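Mitogen (Streptococcus dysgalactiae, PDB 2J4X) is a zinc-binding bacterial superantigen, a mitogen of the staphylococcal and streptococcal toxin family that probably acts as a toxin by stimulating T cells through their receptors. Local coordinates at residues Val18-Asn23 with Asp73-Ile78; Ile30-Ile35 with Val58-Glu63; Gly169-Asp174 with His201-Leu206. All blocks are in the same frame, centred on the assembly; numbering follows the deposited sequence.

Contact 1: residues Val18-Asn23 with Asp73-Ile78; sequences VINKTN and DIYALI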
ATOM      1  N   VAL A  18       0.879   3.333   9.478  1.00 31.80           N
ATOM      2  CA  VAL A  18       0.111   2.207   8.996  1.00 31.46           C
ATOM      3  C   VAL A  18      -0.158   1.255  10.148  1.00 32.22           C
ATOM      4  O   VAL A  18       0.447   1.384  11.220  1.00 31.87           O
ATOM      5  CB  VAL A  18       0.880   1.445   7.878  1.00 30.87           C
ATOM      6  CG1 VAL A  18       1.298   2.424   6.767  1.00 27.32           C
ATOM      7  CG2 VAL A  18       2.087   0.723   8.463  1.00 29.75           C
ATOM      8  N   ILE A  19      -1.105   0.345   9.940  1.00 31.08           N
ATOM      9  CA  ILE A  19      -1.410  -0.696  10.910  1.00 31.29           C
ATOM     10  C   ILE A  19      -0.756  -1.899  10.252  1.00 30.88           C
ATOM     11  O   ILE A  19      -0.921  -2.108   9.060  1.00 31.98           O
ATOM     12  CB  ILE A  19      -2.915  -0.981  11.035  1.00 32.63           C
ATOM     13  CG1 ILE A  19      -3.644   0.196  11.710  1.00 34.94           C
ATOM     14  CG2 ILE A  19      -3.112  -2.252  11.805  1.00 30.98           C
ATOM     15  CD1 ILE A  19      -3.262   0.452  13.176  1.00 36.95           C
ATOM     16  N   ASN A  20       0.020  -2.663  11.004  1.00 30.53           N
ATOM     17  CA  ASN A  20       0.701  -3.834  10.462  1.00 31.73           C
ATOM     18  C   ASN A  20       0.618  -4.893  11.570  1.00 33.46           C
ATOM     19  O   ASN A  20       1.537  -5.060  12.378  1.00 33.77           O
ATOM     20  CB  ASN A  20       2.154  -3.455  10.101  1.00 31.81           C
ATOM     21  CG  ASN A  20       2.977  -4.623   9.577  1.00 31.86           C
ATOM     22  OD1 ASN A  20       2.459  -5.513   8.912  1.00 34.33           O
ATOM     23  ND2 ASN A  20       4.276  -4.608   9.860  1.00 32.78           N
ATOM     24  N   LYS A  21      -0.508  -5.598  11.615  1.00 33.77           N
ATOM     25  CA  LYS A  21      -0.711  -6.596  12.654  1.00 34.94           C
ATOM     26  C   LYS A  21      -1.125  -7.942  12.100  1.00 34.65           C
ATOM     27  O   LYS A  21      -1.621  -8.038  10.991  1.00 35.85           O
ATOM     28  CB  LYS A  21      -1.757  -6.067  13.644  1.00 36.71           C
ATOM     29  CG  LYS A  21      -1.532  -4.605  14.013  1.00 37.36           C
ATOM     30  CD  LYS A  21      -2.420  -4.145  15.123  1.00 39.55           C
ATOM     31  CE  LYS A  21      -1.853  -4.556  16.450  1.00 43.55           C
ATOM     32  NZ  LYS A  21      -0.583  -3.834  16.739  1.00 46.16           N
ATOM     33  N   THR A  22      -0.902  -8.990  12.875  1.00 35.53           N
ATOM     34  CA  THR A  22      -1.263 -10.330  12.440  1.00 38.19           C
ATOM     35  C   THR A  22      -2.231 -10.970  13.434  1.00 39.54           C
ATOM     36  O   THR A  22      -2.345 -10.513  14.574  1.00 41.16           O
ATOM     37  CB  THR A  22      -0.009 -11.223  12.298  1.00 38.42           C
ATOM     38  OG1 THR A  22       0.489 -11.586  13.591  1.00 38.53           O
ATOM     39  CG2 THR A  22       1.079 -10.468  11.546  1.00 40.00           C
ATOM     40  N   ASN A  23      -2.943 -12.013  13.000  1.00 39.90           N
ATOM     41  CA  ASN A  23      -3.887 -12.712  13.872  1.00 39.46           C
ATOM     42  C   ASN A  23      -4.852 -11.799  14.605  1.00 39.74           C
ATOM     43  O   ASN A  23      -4.971 -11.874  15.827  1.00 38.49           O
ATOM     44  CB  ASN A  23      -3.125 -13.531  14.894  1.00 39.64           C
ATOM     45  CG  ASN A  23      -2.278 -14.570  14.253  1.00 41.96           C
ATOM     46  OD1 ASN A  23      -2.771 -15.628  13.881  1.00 46.41           O
ATOM     47  ND2 ASN A  23      -0.993 -14.274  14.085  1.00 44.05           N
ATOM     48  N   ASP A  73      -4.944 -10.730   8.997  1.00 34.97           N
ATOM     49  CA  ASP A  73      -3.669  -9.999   9.099  1.00 32.71           C
ATOM     50  C   ASP A  73      -3.960  -8.659   8.430  1.00 31.70           C
ATOM     51  O   ASP A  73      -4.612  -8.594   7.383  1.00 29.16           O
ATOM     52  CB  ASP A  73      -2.536 -10.697   8.344  1.00 33.49           C
ATOM     53  CG  ASP A  73      -2.037 -11.946   9.047  1.00 35.26           C
ATOM     54  OD1 ASP A  73      -2.507 -12.221  10.175  1.00 36.79           O
ATOM     55  OD2 ASP A  73      -1.173 -12.649   8.471  1.00 34.31           O
ATOM     56  N   ILE A  74      -3.473  -7.591   9.033  1.00 30.35           N
ATOM     57  CA  ILE A  74      -3.742  -6.265   8.510  1.00 29.74           C
ATOM     58  C   ILE A  74      -2.512  -5.442   8.199  1.00 29.45           C
ATOM     59  O   ILE A  74      -1.599  -5.376   8.995  1.00 31.10           O
ATOM     60  CB  ILE A  74      -4.568  -5.445   9.526  1.00 29.81           C
ATOM     61  CG1 ILE A  74      -5.770  -6.259   9.996  1.00 28.94           C
ATOM     62  CG2 ILE A  74      -5.017  -4.117   8.910  1.00 29.15           C
ATOM     63  CD1 ILE A  74      -6.577  -5.546  11.038  1.00 30.20           C
ATOM     64  N   TYR A  75      -2.490  -4.844   7.018  1.00 28.85           N
ATOM     65  CA  TYR A  75      -1.435  -3.934   6.625  1.00 27.32           C
ATOM     66  C   TYR A  75      -2.205  -2.859   5.876  1.00 27.34           C
ATOM     67  O   TYR A  75      -2.567  -3.036   4.721  1.00 26.60           O
ATOM     68  CB  TYR A  75      -0.411  -4.565   5.692  1.00 28.97           C
ATOM     69  CG  TYR A  75       0.790  -3.657   5.567  1.00 31.58           C
ATOM     70  CD1 TYR A  75       1.964  -3.933   6.241  1.00 33.04           C
ATOM     71  CD2 TYR A  75       0.703  -2.442   4.881  1.00 33.16           C
ATOM     72  CE1 TYR A  75       3.024  -3.016   6.254  1.00 35.52           C
ATOM     73  CE2 TYR A  75       1.751  -1.522   4.883  1.00 33.53           C
ATOM     74  CZ  TYR A  75       2.906  -1.815   5.579  1.00 34.84           C
ATOM     75  OH  TYR A  75       3.929  -0.900   5.628  1.00 37.49           O
ATOM     76  N   ALA A  76      -2.490  -1.751   6.546  1.00 27.70           N
ATOM     77  CA  ALA A  76      -3.236  -0.684   5.916  1.00 27.48           C
ATOM     78  C   ALA A  76      -2.809   0.677   6.412  1.00 28.37           C
ATOM     79  O   ALA A  76      -2.416   0.833   7.559  1.00 30.59           O
ATOM     80  CB  ALA A  76      -4.708  -0.878   6.169  1.00 26.94           C
ATOM     81  N   LEU A  77      -2.887   1.666   5.534  1.00 29.31           N
ATOM     82  CA  LEU A  77      -2.546   3.038   5.872  1.00 28.95           C
ATOM     83  C   LEU A  77      -3.713   3.584   6.703  1.00 31.71           C
ATOM     84  O   LEU A  77      -4.871   3.312   6.394  1.00 32.63           O
ATOM     85  CB  LEU A  77      -2.374   3.859   4.581  1.00 26.62           C
ATOM     86  CG  LEU A  77      -1.986   5.342   4.574  1.00 25.01           C
ATOM     87  CD1 LEU A  77      -0.554   5.577   5.030  1.00 23.14           C
ATOM     88  CD2 LEU A  77      -2.139   5.827   3.171  1.00 26.55           C
ATOM     89  N   ILE A  78      -3.419   4.334   7.764  1.00 34.31           N
ATOM     90  CA  ILE A  78      -4.473   4.920   8.603  1.00 37.33           C
ATOM     91  C   ILE A  78      -4.993   6.204   7.929  1.00 38.09           C
ATOM     92  O   ILE A  78      -4.201   7.045   7.523  1.00 39.34           O
ATOM     93  CB  ILE A  78      -3.919   5.236  10.033  1.00 37.90           C
ATOM     94  CG1 ILE A  78      -3.519   3.924  10.730  1.00 36.32           C
ATOM     95  CG2 ILE A  78      -4.954   6.002  10.845  1.00 37.93           C
ATOM     96  CD1 ILE A  78      -2.933   4.093  12.097  1.00 34.11           C
TER
HETATM   97  O   HOH W   1       0.559  -7.561   8.536  1.00 35.35           O
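I19 and A76 exchange backbone hydrogen bonds, I19 N to A76 O at 2.8 Å and A76 N to I19 O at 3.0 Å, and K21 with I74 forms the next such pair of the antiparallel strands (171°). Beyond K21 the chain turns a corner, where N23 N donates to D73 OD1 at 2.9 Å, which also bonds T99 OG1.

Apolar contacts lie on both faces. On the side of I19, K21, I74 and A76, I19 CG2, anti to its own N, runs beside I74 CG2 at 3.9 Å, while I19 CD1 reaches I78 CD1. Side chains of neighbouring strand 87-98 (V92, L96) meet this face. On the other face V18 splits its methyls: CG1 meets L77 CD1 at 4.0 Å and CG2 touches Y75 CZ at 3.9 Å.

N20 OD1 sits at the edge of the Y75 ring, 3.1 Å from CD1, amide and ring planes 57° apart, while I19 O lies over one face. A water can bridge N20 OD1 and I74 O, though short of protons for all its acceptors.

One face is mainly apolar, while the other mixes V18, Y75 and L77 with N20 and meets helix 137-150; a carboxylate holds the corner.

Contact 2: residues Ile30-Ile35 with Val58-Glu63; sequences IGTQLI and VSPAQE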
ATOM      1  N   ILE A  30     -19.865  -4.165  10.929  1.00 54.85           N
ATOM      2  CA  ILE A  30     -21.007  -3.299  10.679  1.00 55.16           C
ATOM      3  C   ILE A  30     -20.940  -2.465   9.401  1.00 56.22           C
ATOM      4  O   ILE A  30     -20.003  -1.704   9.194  1.00 57.22           O
ATOM      5  CB  ILE A  30     -21.270  -2.368  11.921  1.00 55.11           C
ATOM      6  CG1 ILE A  30     -21.642  -0.963  11.469  1.00 55.29           C
ATOM      7  CG2 ILE A  30     -20.062  -2.329  12.846  1.00 54.03           C
ATOM      8  CD1 ILE A  30     -21.849  -0.014  12.609  1.00 56.89           C
ATOM      9  N   GLY A  31     -21.954  -2.625   8.553  1.00 57.18           N
ATOM     10  CA  GLY A  31     -22.040  -1.887   7.303  1.00 57.18           C
ATOM     11  C   GLY A  31     -21.089  -2.390   6.239  1.00 57.61           C
ATOM     12  O   GLY A  31     -21.360  -3.367   5.540  1.00 59.09           O
ATOM     13  N   THR A  32     -19.962  -1.701   6.121  1.00 57.23           N
ATOM     14  CA  THR A  32     -18.923  -2.042   5.162  1.00 55.32           C
ATOM     15  C   THR A  32     -17.589  -2.032   5.929  1.00 54.33           C
ATOM     16  O   THR A  32     -16.522  -2.284   5.369  1.00 54.09           O
ATOM     17  CB  THR A  32     -18.958  -1.026   3.976  1.00 54.95           C
ATOM     18  OG1 THR A  32     -19.286  -1.728   2.768  1.00 57.07           O
ATOM     19  CG2 THR A  32     -17.645  -0.296   3.814  1.00 53.29           C
ATOM     20  N   GLN A  33     -17.685  -1.768   7.233  1.00 52.66           N
ATOM     21  CA  GLN A  33     -16.529  -1.717   8.122  1.00 51.60           C
ATOM     22  C   GLN A  33     -16.372  -3.040   8.869  1.00 50.14           C
ATOM     23  O   GLN A  33     -17.346  -3.577   9.387  1.00 50.52           O
ATOM     24  CB  GLN A  33     -16.683  -0.602   9.176  1.00 51.94           C
ATOM     25  CG  GLN A  33     -17.454   0.653   8.754  1.00 54.27           C
ATOM     26  CD  GLN A  33     -16.846   1.388   7.562  1.00 56.04           C
ATOM     27  OE1 GLN A  33     -15.640   1.638   7.527  1.00 57.03           O
ATOM     28  NE2 GLN A  33     -17.688   1.752   6.587  1.00 55.64           N
ATOM     29  N   LEU A  34     -15.148  -3.562   8.910  1.00 48.44           N
ATOM     30  CA  LEU A  34     -14.841  -4.791   9.646  1.00 46.21           C
ATOM     31  C   LEU A  34     -14.017  -4.283  10.833  1.00 45.67           C
ATOM     32  O   LEU A  34     -12.930  -3.732  10.659  1.00 46.39           O
ATOM     33  CB  LEU A  34     -14.038  -5.775   8.782  1.00 43.58           C
ATOM     34  CG  LEU A  34     -14.730  -6.247   7.490  1.00 44.10           C
ATOM     35  CD1 LEU A  34     -13.821  -7.196   6.758  1.00 45.38           C
ATOM     36  CD2 LEU A  34     -16.039  -6.943   7.788  1.00 43.72           C
ATOM     37  N   ILE A  35     -14.556  -4.441  12.038  1.00 45.23           N
ATOM     38  CA  ILE A  35     -13.914  -3.954  13.250  1.00 44.06           C
ATOM     39  C   ILE A  35     -13.090  -4.979  14.010  1.00 44.75           C
ATOM     40  O   ILE A  35     -13.400  -6.176  14.035  1.00 44.90           O
ATOM     41  CB  ILE A  35     -14.967  -3.324  14.174  1.00 44.10           C
ATOM     42  CG1 ILE A  35     -15.763  -2.295  13.358  1.00 44.57           C
ATOM     43  CG2 ILE A  35     -14.302  -2.698  15.394  1.00 42.26           C
ATOM     44  CD1 ILE A  35     -16.683  -1.423  14.147  1.00 47.41           C
ATOM     45  N   VAL A  58     -14.168  -1.745   3.763  1.00 42.70           N
ATOM     46  CA  VAL A  58     -13.962  -2.655   2.632  1.00 44.17           C
ATOM     47  C   VAL A  58     -15.181  -2.621   1.705  1.00 44.45           C
ATOM     48  O   VAL A  58     -16.217  -2.107   2.093  1.00 45.81           O
ATOM     49  CB  VAL A  58     -13.715  -4.115   3.107  1.00 44.63           C
ATOM     50  CG1 VAL A  58     -12.787  -4.809   2.146  1.00 46.95           C
ATOM     51  CG2 VAL A  58     -13.072  -4.138   4.477  1.00 45.06           C
ATOM     52  N   SER A  59     -15.056  -3.149   0.488  1.00 44.77           N
ATOM     53  CA  SER A  59     -16.162  -3.151  -0.479  1.00 46.40           C
ATOM     54  C   SER A  59     -17.260  -4.121  -0.090  1.00 48.12           C
ATOM     55  O   SER A  59     -16.990  -5.122   0.570  1.00 48.64           O
ATOM     56  CB  SER A  59     -15.670  -3.555  -1.867  1.00 46.49           C
ATOM     57  OG  SER A  59     -15.347  -4.932  -1.908  1.00 46.11           O
ATOM     58  N   PRO A  60     -18.514  -3.853  -0.516  1.00 49.34           N
ATOM     59  CA  PRO A  60     -19.619  -4.757  -0.172  1.00 49.17           C
ATOM     60  C   PRO A  60     -19.224  -6.206  -0.474  1.00 49.60           C
ATOM     61  O   PRO A  60     -19.527  -7.126   0.293  1.00 49.09           O
ATOM     62  CB  PRO A  60     -20.755  -4.264  -1.064  1.00 48.59           C
ATOM     63  CG  PRO A  60     -20.479  -2.791  -1.157  1.00 49.57           C
ATOM     64  CD  PRO A  60     -18.985  -2.764  -1.394  1.00 49.23           C
ATOM     65  N   ALA A  61     -18.519  -6.383  -1.588  1.00 49.86           N
ATOM     66  CA  ALA A  61     -18.067  -7.693  -2.023  1.00 50.67           C
ATOM     67  C   ALA A  61     -17.098  -8.311  -1.021  1.00 52.52           C
ATOM     68  O   ALA A  61     -17.252  -9.471  -0.621  1.00 54.30           O
ATOM     69  CB  ALA A  61     -17.417  -7.587  -3.392  1.00 49.52           C
ATOM     70  N   GLN A  62     -16.094  -7.542  -0.613  1.00 52.87           N
ATOM     71  CA  GLN A  62     -15.107  -8.034   0.342  1.00 52.00           C
ATOM     72  C   GLN A  62     -15.720  -8.337   1.705  1.00 52.84           C
ATOM     73  O   GLN A  62     -15.297  -9.267   2.375  1.00 52.76           O
ATOM     74  CB  GLN A  62     -13.987  -7.013   0.515  1.00 50.81           C
ATOM     75  CG  GLN A  62     -13.013  -6.986  -0.602  1.00 46.67           C
ATOM     76  CD  GLN A  62     -12.388  -8.325  -0.786  1.00 45.77           C
ATOM     77  OE1 GLN A  62     -12.377  -8.869  -1.887  1.00 46.54           O
ATOM     78  NE2 GLN A  62     -11.864  -8.881   0.296  1.00 45.13           N
ATOM     79  N   GLU A  63     -16.707  -7.543   2.116  1.00 54.29           N
ATOM     80  CA  GLU A  63     -17.350  -7.758   3.410  1.00 56.21           C
ATOM     81  C   GLU A  63     -17.902  -9.183   3.484  1.00 57.75           C
ATOM     82  O   GLU A  63     -17.741  -9.859   4.498  1.00 58.55           O
ATOM     83  CB  GLU A  63     -18.481  -6.723   3.639  1.00 55.45           C
TER
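V58 N donates to T32 O at 2.9 Å with an N-H...O angle of 163°, the donor tilted 23° from the carbonyl plane. This is the one backbone bond between residues 30-35 and 58-63, and it joins the turn of a hairpin to the chain just after strand 53-57. T32 also brings its hydroxyl to this place: OG1 lies 3.2 Å from V58 O, within hydrogen-bonding range, but the carbonyl sits too close to a neighbouring atom in the model, which leaves that bond doubtful. The hairpin itself is closed by mutual backbone bonds between I30 and Q33, with G31 at positive phi in the turn.

Beside the polar pair, the buried L34 and V58 meet through their branches at about a right angle. L34 CD1 comes to 3.9 Å from V58 CG2, with L34 CG anti to the carbonyl carbon (chi1 -60°). F66 packs on L34 as well.

Past V58 the chain enters helix 60-65. S59 is its N-cap: OG accepts from Q62 N at 3.0 Å, and E63 N bonds S59 O. Farther along, E63 O accepts from K29 NZ, tying the helix back to strand 24-30.

Between these two segments one firm amide bond and one apolar contact do most of the joining, next to the pairing of strand 33-36 with 53-57, while the serine cap satisfies a first-turn amide.

Contact 3: residues Gly169-Asp174 with His201-Leu206; sequences GIHYKD and HFDVYL. With ZN (zinc ion), chain B.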
ATOM      1  N   GLY A 169       5.236   0.368 -11.611  1.00 32.09           N
ATOM      2  CA  GLY A 169       4.621  -0.898 -11.952  1.00 31.30           C
ATOM      3  C   GLY A 169       5.257  -2.119 -11.312  1.00 31.33           C
ATOM      4  O   GLY A 169       6.420  -2.120 -10.930  1.00 29.78           O
ATOM      5  N   ILE A 170       4.447  -3.161 -11.181  1.00 33.46           N
ATOM      6  CA  ILE A 170       4.883  -4.440 -10.651  1.00 34.95           C
ATOM      7  C   ILE A 170       5.198  -5.187 -11.937  1.00 36.38           C
ATOM      8  O   ILE A 170       4.301  -5.415 -12.761  1.00 37.01           O
ATOM      9  CB  ILE A 170       3.726  -5.160  -9.923  1.00 34.15           C
ATOM     10  CG1 ILE A 170       3.336  -4.359  -8.681  1.00 33.98           C
ATOM     11  CG2 ILE A 170       4.127  -6.603  -9.576  1.00 34.24           C
ATOM     12  CD1 ILE A 170       2.043  -4.796  -8.035  1.00 34.90           C
ATOM     13  N   HIS A 171       6.466  -5.528 -12.141  1.00 38.28           N
ATOM     14  CA  HIS A 171       6.842  -6.244 -13.350  1.00 40.06           C
ATOM     15  C   HIS A 171       6.933  -7.714 -13.040  1.00 40.94           C
ATOM     16  O   HIS A 171       7.869  -8.175 -12.377  1.00 40.45           O
ATOM     17  CB  HIS A 171       8.162  -5.741 -13.919  1.00 41.64           C
ATOM     18  CG  HIS A 171       8.299  -5.966 -15.400  1.00 45.40           C
ATOM     19  ND1 HIS A 171       8.912  -5.057 -16.241  1.00 44.67           N
ATOM     20  CD2 HIS A 171       7.885  -6.986 -16.190  1.00 45.45           C
ATOM     21  CE1 HIS A 171       8.866  -5.507 -17.483  1.00 46.31           C
ATOM     22  NE2 HIS A 171       8.250  -6.677 -17.479  1.00 46.91           N
ATOM     23  N   TYR A 172       5.908  -8.420 -13.522  1.00 42.48           N
ATOM     24  CA  TYR A 172       5.737  -9.855 -13.354  1.00 42.80           C
ATOM     25  C   TYR A 172       6.769 -10.660 -14.131  1.00 43.72           C
ATOM     26  O   TYR A 172       7.358 -10.160 -15.097  1.00 44.60           O
ATOM     27  CB  TYR A 172       4.306 -10.254 -13.759  1.00 40.70           C
ATOM     28  CG  TYR A 172       3.260  -9.758 -12.776  1.00 41.08           C
ATOM     29  CD1 TYR A 172       2.459  -8.651 -13.071  1.00 40.69           C
ATOM     30  CD2 TYR A 172       3.124 -10.353 -11.513  1.00 40.48           C
ATOM     31  CE1 TYR A 172       1.550  -8.139 -12.129  1.00 40.61           C
ATOM     32  CE2 TYR A 172       2.218  -9.849 -10.564  1.00 40.65           C
ATOM     33  CZ  TYR A 172       1.440  -8.740 -10.878  1.00 41.33           C
ATOM     34  OH  TYR A 172       0.578  -8.215  -9.942  1.00 41.63           O
ATOM     35  N   LYS A 173       6.999 -11.894 -13.685  1.00 43.62           N
ATOM     36  CA  LYS A 173       7.954 -12.771 -14.322  1.00 43.30           C
ATOM     37  C   LYS A 173       7.462 -13.183 -15.710  1.00 45.71           C
ATOM     38  O   LYS A 173       8.261 -13.498 -16.596  1.00 46.81           O
ATOM     39  CB  LYS A 173       8.176 -13.986 -13.443  1.00 40.99           C
ATOM     40  CG  LYS A 173       8.955 -13.677 -12.188  1.00 40.20           C
ATOM     41  CD  LYS A 173       9.009 -14.892 -11.282  1.00 40.79           C
ATOM     42  CE  LYS A 173       9.824 -14.623 -10.044  1.00 41.93           C
ATOM     43  NZ  LYS A 173       9.887 -15.806  -9.138  1.00 43.63           N
ATOM     44  N   ASP A 174       6.147 -13.167 -15.904  1.00 47.62           N
ATOM     45  CA  ASP A 174       5.568 -13.518 -17.195  1.00 49.85           C
ATOM     46  C   ASP A 174       5.539 -12.284 -18.094  1.00 50.93           C
ATOM     47  O   ASP A 174       4.751 -12.199 -19.027  1.00 51.84           O
ATOM     48  CB  ASP A 174       4.146 -14.057 -17.025  1.00 50.94           C
ATOM     49  CG  ASP A 174       3.147 -12.967 -16.701  1.00 52.54           C
ATOM     50  OD1 ASP A 174       1.946 -13.287 -16.584  1.00 54.18           O
ATOM     51  OD2 ASP A 174       3.556 -11.794 -16.566  1.00 52.71           O
ATOM     52  N   HIS A 201      10.199  -7.681 -10.432  1.00 37.64           N
ATOM     53  CA  HIS A 201      10.705  -6.462  -9.801  1.00 36.88           C
ATOM     54  C   HIS A 201       9.699  -5.335  -9.888  1.00 37.40           C
ATOM     55  O   HIS A 201       8.618  -5.516 -10.446  1.00 39.23           O
ATOM     56  CB  HIS A 201      11.988  -6.002 -10.481  1.00 37.08           C
ATOM     57  CG  HIS A 201      11.852  -5.822 -11.961  1.00 37.77           C
ATOM     58  ND1 HIS A 201      11.859  -6.880 -12.845  1.00 39.33           N
ATOM     59  CD2 HIS A 201      11.695  -4.708 -12.713  1.00 38.27           C
ATOM     60  CE1 HIS A 201      11.716  -6.428 -14.078  1.00 38.00           C
ATOM     61  NE2 HIS A 201      11.616  -5.112 -14.027  1.00 38.84           N
ATOM     62  N   PHE A 202      10.058  -4.178  -9.326  1.00 36.57           N
ATOM     63  CA  PHE A 202       9.195  -2.993  -9.368  1.00 36.23           C
ATOM     64  C   PHE A 202       9.889  -1.931 -10.213  1.00 36.08           C
ATOM     65  O   PHE A 202      11.099  -1.749 -10.088  1.00 35.79           O
ATOM     66  CB  PHE A 202       8.952  -2.423  -7.961  1.00 34.30           C
ATOM     67  CG  PHE A 202       8.244  -3.367  -7.033  1.00 33.87           C
ATOM     68  CD1 PHE A 202       8.581  -3.405  -5.681  1.00 33.45           C
ATOM     69  CD2 PHE A 202       7.259  -4.234  -7.511  1.00 32.82           C
ATOM     70  CE1 PHE A 202       7.952  -4.301  -4.812  1.00 34.63           C
ATOM     71  CE2 PHE A 202       6.624  -5.131  -6.658  1.00 33.17           C
ATOM     72  CZ  PHE A 202       6.973  -5.166  -5.302  1.00 33.31           C
ATOM     73  N   ASP A 203       9.127  -1.248 -11.072  1.00 36.33           N
ATOM     74  CA  ASP A 203       9.664  -0.186 -11.929  1.00 36.26           C
ATOM     75  C   ASP A 203       9.025   1.153 -11.618  1.00 35.86           C
ATOM     76  O   ASP A 203       7.802   1.278 -11.612  1.00 35.80           O
ATOM     77  CB  ASP A 203       9.430  -0.495 -13.404  1.00 37.36           C
ATOM     78  CG  ASP A 203      10.325  -1.602 -13.924  1.00 38.94           C
ATOM     79  OD1 ASP A 203      11.567  -1.541 -13.716  1.00 39.36           O
ATOM     80  OD2 ASP A 203       9.772  -2.530 -14.552  1.00 40.37           O
ATOM     81  N   VAL A 204       9.855   2.158 -11.369  1.00 35.97           N
ATOM     82  CA  VAL A 204       9.359   3.490 -11.051  1.00 35.06           C
ATOM     83  C   VAL A 204       9.680   4.423 -12.218  1.00 36.40           C
ATOM     84  O   VAL A 204      10.830   4.517 -12.617  1.00 37.83           O
ATOM     85  CB  VAL A 204      10.021   4.009  -9.777  1.00 33.34           C
ATOM     86  CG1 VAL A 204       9.443   5.348  -9.404  1.00 31.52           C
ATOM     87  CG2 VAL A 204       9.841   3.000  -8.657  1.00 32.47           C
ATOM     88  N   TYR A 205       8.669   5.095 -12.775  1.00 36.71           N
ATOM     89  CA  TYR A 205       8.866   6.005 -13.915  1.00 37.11           C
ATOM     90  C   TYR A 205       8.623   7.451 -13.577  1.00 36.85           C
ATOM     91  O   TYR A 205       7.509   7.949 -13.743  1.00 36.19           O
ATOM     92  CB  TYR A 205       7.959   5.619 -15.078  1.00 38.46           C
ATOM     93  CG  TYR A 205       8.260   4.241 -15.576  1.00 40.86           C
ATOM     94  CD1 TYR A 205       7.567   3.124 -15.089  1.00 42.08           C
ATOM     95  CD2 TYR A 205       9.295   4.036 -16.480  1.00 41.99           C
ATOM     96  CE1 TYR A 205       7.906   1.838 -15.498  1.00 42.44           C
ATOM     97  CE2 TYR A 205       9.645   2.761 -16.889  1.00 43.13           C
ATOM     98  CZ  TYR A 205       8.951   1.672 -16.401  1.00 42.79           C
ATOM     99  OH  TYR A 205       9.322   0.428 -16.838  1.00 45.51           O
ATOM    100  N   LEU A 206       9.680   8.123 -13.132  1.00 37.33           N
ATOM    101  CA  LEU A 206       9.603   9.521 -12.741  1.00 39.72           C
ATOM    102  C   LEU A 206       9.467  10.504 -13.907  1.00 42.06           C
ATOM    103  O   LEU A 206      10.144  10.384 -14.928  1.00 43.09           O
ATOM    104  CB  LEU A 206      10.809   9.880 -11.870  1.00 38.14           C
ATOM    105  CG  LEU A 206      10.984   8.953 -10.663  1.00 38.86           C
ATOM    106  CD1 LEU A 206      12.128   9.451  -9.799  1.00 38.86           C
ATOM    107  CD2 LEU A 206       9.688   8.878  -9.865  1.00 38.72           C
TER
HETATM  108 ZN    ZN B1211      10.823  -4.081 -15.683  1.00 52.26          ZN
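H171, H201 and D203 close around a zinc ion from two neighbouring antiparallel strands, and this is the closely packed part of the contact. H171 ND1 and D203 OD2 each bind the metal at 2.2 Å and H201 NE2 binds it at 2.1 Å; D203 OD1 stays 3.3 Å from the zinc, so the carboxylate holds it through one oxygen. The two imidazoles point the same way with their planes at 35°. H171 CB lies over a face of the H201 ring, 3.7 Å from its centroid, a CH-pi contact. With CG anti to the backbone N (chi1 -154°), the H171 ring brings ND1 to the metal, and its edge faces D203 OD2.

Behind the site, mutual backbone bonds link G169 with D203 and H171 with H201, the shortest including H171 N to H201 O at 2.7 Å. On the opposite face, I170 CG1 packs on F202 CE2 at 3.9 Å.

The far end is looser. K173 and D174 are exposed and, like Y172, make no contact with 201-206, although K173 NZ bonds S197 O.

H171 NE2 weakly bonds N175 OD1, consistent with a proton on that nitrogen, leaving ND1 for the metal. Paired beta-grasp strands thus bring three ligands to one side, probably helping to hold them for the zinc; in several related superantigens a comparable zinc bridges to MHC class II, as may happen here.

In the fold
The contacts divide between the two domains of the superantigen fold. Contacts 1 and 2 both belong to the OB-fold domain and reach the same sheet; their centres lie about 16 Å apart and their nearest atoms about 7 Å. Helix 60-65 of contact 2 leads along the chain into strand 71-84, which contact 1 uses. Contact 3, in the beta-grasp domain, lies across the centre of the chain from both, its centre about 24 Å from that of contact 1 and about 30 Å from that of contact 2. The zinc is bound within contact 3 alone among the three; the nearest atoms of contacts 1 and 3 remain about 12 Å apart.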